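Local coordinates for protein nitrite oxidoreductase subunit C (Kuenenia stuttgartiensis, PDB 7B04) that probably carries electrons through a bound heme b as a subunit of the filament-forming nitrite oxidoreductase complex of an anammox bacterium, at residues Leu42-Glu47 against Ile143-Glu148. Sequence-based numbering, arbitrary orientation.
Sequences LTPAKE and ITISPE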
ATOM      1  N   LEU C  42      10.721 -60.620  10.166  1.00 39.11           N
ATOM      2  CA  LEU C  42      11.754 -61.221   9.326  1.00 39.91           C
ATOM      3  C   LEU C  42      11.368 -62.584   8.752  1.00 42.82           C
ATOM      4  O   LEU C  42      11.871 -62.956   7.686  1.00 49.81           O
ATOM      5  CB  LEU C  42      13.067 -61.315  10.106  1.00 37.89           C
ATOM      6  CG  LEU C  42      13.609 -59.908  10.389  1.00 37.52           C
ATOM      7  CD1 LEU C  42      14.918 -59.946  11.159  1.00 33.77           C
ATOM      8  CD2 LEU C  42      13.756 -59.118   9.091  1.00 43.45           C
ATOM      9  N   THR C  43      10.513 -63.351   9.427  1.00 39.66           N
ATOM     10  CA  THR C  43      10.106 -64.640   8.864  1.00 41.62           C
ATOM     11  C   THR C  43       8.992 -64.433   7.841  1.00 36.20           C
ATOM     12  O   THR C  43       7.992 -63.779   8.149  1.00 34.00           O
ATOM     13  CB  THR C  43       9.625 -65.602   9.952  1.00 43.18           C
ATOM     14  OG1 THR C  43       8.257 -65.323  10.270  1.00 54.91           O
ATOM     15  CG2 THR C  43      10.464 -65.463  11.206  1.00 40.55           C
ATOM     16  N   PRO C  44       9.125 -64.966   6.627  1.00 31.65           N
ATOM     17  CA  PRO C  44       8.077 -64.773   5.619  1.00 31.53           C
ATOM     18  C   PRO C  44       6.780 -65.457   6.025  1.00 29.36           C
ATOM     19  O   PRO C  44       6.757 -66.389   6.832  1.00 41.36           O
ATOM     20  CB  PRO C  44       8.669 -65.412   4.358  1.00 32.22           C
ATOM     21  CG  PRO C  44      10.144 -65.434   4.594  1.00 31.81           C
ATOM     22  CD  PRO C  44      10.303 -65.652   6.069  1.00 33.49           C
ATOM     23  N   ALA C  45       5.684 -64.974   5.445  1.00 32.44           N
ATOM     24  CA  ALA C  45       4.385 -65.593   5.660  1.00 31.80           C
ATOM     25  C   ALA C  45       4.347 -66.993   5.053  1.00 31.40           C
ATOM     26  O   ALA C  45       5.194 -67.370   4.239  1.00 39.13           O
ATOM     27  CB  ALA C  45       3.272 -64.731   5.065  1.00 34.13           C
ATOM     28  N   LYS C  46       3.354 -67.778   5.473  1.00 27.82           N
ATOM     29  CA  LYS C  46       3.292 -69.173   5.056  1.00 30.53           C
ATOM     30  C   LYS C  46       2.423 -69.409   3.827  1.00 26.77           C
ATOM     31  O   LYS C  46       2.750 -70.279   3.013  1.00 27.90           O
ATOM     32  CB  LYS C  46       2.780 -70.040   6.209  1.00 31.24           C
ATOM     33  CG  LYS C  46       3.718 -70.094   7.407  1.00 32.36           C
ATOM     34  N   GLU C  47       1.339 -68.655   3.654  1.00 30.40           N
ATOM     35  CA  GLU C  47       0.499 -68.824   2.477  1.00 32.96           C
ATOM     36  C   GLU C  47       1.180 -68.207   1.264  1.00 36.05           C
ATOM     37  O   GLU C  47       1.708 -67.094   1.329  1.00 37.37           O
ATOM     38  CB  GLU C  47      -0.883 -68.206   2.692  1.00 36.91           C
ATOM     39  CG  GLU C  47      -1.896 -68.613   1.628  1.00 40.72           C
ATOM     40  CD  GLU C  47      -3.297 -68.119   1.930  1.00 62.01           C
ATOM     41  OE1 GLU C  47      -4.241 -68.540   1.227  1.00 63.70           O
ATOM     42  OE2 GLU C  47      -3.455 -67.315   2.874  1.00 65.85           O
ATOM     43  N   ILE C 143      16.606 -64.424  -3.909  1.00 39.17           N
ATOM     44  CA  ILE C 143      16.995 -64.592  -2.519  1.00 31.75           C
ATOM     45  C   ILE C 143      16.023 -65.522  -1.804  1.00 38.32           C
ATOM     46  O   ILE C 143      14.868 -65.684  -2.207  1.00 49.61           O
ATOM     47  CB  ILE C 143      17.005 -63.236  -1.807  1.00 29.88           C
ATOM     48  CG1 ILE C 143      15.695 -62.551  -2.141  1.00 35.37           C
ATOM     49  CG2 ILE C 143      18.161 -62.367  -2.268  1.00 30.25           C
ATOM     50  CD1 ILE C 143      15.306 -61.585  -1.163  1.00 30.30           C
ATOM     51  N   THR C 144      16.517 -66.149  -0.738  1.00 43.01           N
ATOM     52  CA  THR C 144      15.680 -66.819   0.249  1.00 48.51           C
ATOM     53  C   THR C 144      15.809 -66.052   1.559  1.00 40.27           C
ATOM     54  O   THR C 144      16.920 -65.710   1.974  1.00 42.17           O
ATOM     55  CB  THR C 144      16.088 -68.284   0.438  1.00 39.50           C
ATOM     56  OG1 THR C 144      17.505 -68.365   0.623  1.00 47.87           O
ATOM     57  CG2 THR C 144      15.687 -69.119  -0.770  1.00 31.84           C
ATOM     58  N   ILE C 145      14.678 -65.760   2.200  1.00 41.94           N
ATOM     59  CA  ILE C 145      14.645 -64.905   3.385  1.00 46.58           C
ATOM     60  C   ILE C 145      14.269 -65.732   4.606  1.00 47.02           C
ATOM     61  O   ILE C 145      13.306 -66.508   4.572  1.00 49.47           O
ATOM     62  CB  ILE C 145      13.687 -63.717   3.199  1.00 45.94           C
ATOM     63  CG1 ILE C 145      14.169 -62.848   2.050  1.00 46.96           C
ATOM     64  CG2 ILE C 145      13.642 -62.850   4.443  1.00 46.51           C
ATOM     65  CD1 ILE C 145      13.070 -62.046   1.427  1.00 45.71           C
ATOM     66  N   SER C 146      15.014 -65.531   5.687  1.00 47.53           N
ATOM     67  CA  SER C 146      14.848 -66.247   6.943  1.00 57.15           C
ATOM     68  C   SER C 146      15.498 -65.422   8.043  1.00 58.60           C
ATOM     69  O   SER C 146      16.256 -64.495   7.753  1.00 59.12           O
ATOM     70  CB  SER C 146      15.490 -67.641   6.870  1.00 49.71           C
ATOM     71  OG  SER C 146      16.904 -67.511   6.834  1.00 47.88           O
ATOM     72  N   PRO C 147      15.168 -65.680   9.310  1.00 58.24           N
ATOM     73  CA  PRO C 147      15.870 -64.964  10.387  1.00 52.67           C
ATOM     74  C   PRO C 147      17.375 -65.173  10.355  1.00 53.07           C
ATOM     75  O   PRO C 147      18.125 -64.298  10.808  1.00 45.88           O
ATOM     76  CB  PRO C 147      15.241 -65.539  11.662  1.00 56.90           C
ATOM     77  CG  PRO C 147      13.901 -65.994  11.237  1.00 47.81           C
ATOM     78  CD  PRO C 147      14.048 -66.484   9.825  1.00 51.36           C
ATOM     79  N   GLU C 148      17.839 -66.317   9.842  1.00 53.51           N
ATOM     80  CA  GLU C 148      19.271 -66.563   9.713  1.00 54.46           C
ATOM     81  C   GLU C 148      19.878 -65.792   8.549  1.00 49.00           C
ATOM     82  O   GLU C 148      21.064 -65.446   8.592  1.00 50.83           O
ATOM     83  CB  GLU C 148      19.533 -68.061   9.542  1.00 55.00           C
TER
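P44 and T43 make the side-chain contacts from the loop that follows helix 39-42, meeting I145 and P147 of the loop between strands 133-139 and 162-168. With OG1 set between the backbone N and the carbonyl carbon (chi1 82°), the T43 methyl CG2 is anti to the carbonyl carbon and meets the P147 ring at CG, 3.5 Å away, the two side chains crossing at a slant. Further along, CG of the P44 ring lies 4.2 Å from I145 CB. I145 is the buried residue of the group: it also packs on F151, on W311 of strand 306-316 and on Y288 of strand 286-294, and P44 leans on the same Y288.

This is loop-on-loop packing at the surface of a heme-binding subunit of the ethylbenzene dehydrogenase family, joining the lead-in to strand 49-53 to the loop that also carries M155, the axial ligand of the heme iron. The side chain of L42 lies about 10 Å from the bound heme.

Backbone oxygens also meet side-chain carbons across the contact. The P44 ring presents CG to I145 O at 3.3 Å, with CD next to it at 3.5 Å from that oxygen. In the other direction, I145 CG2, trans to the backbone N while CG1 sits beside that N (chi1 -62°), comes to 3.7 Å from L42 O. S146 turns its CB away from the 42-47 segment, and its OG hydrogen-bonds to the backbone N of E149.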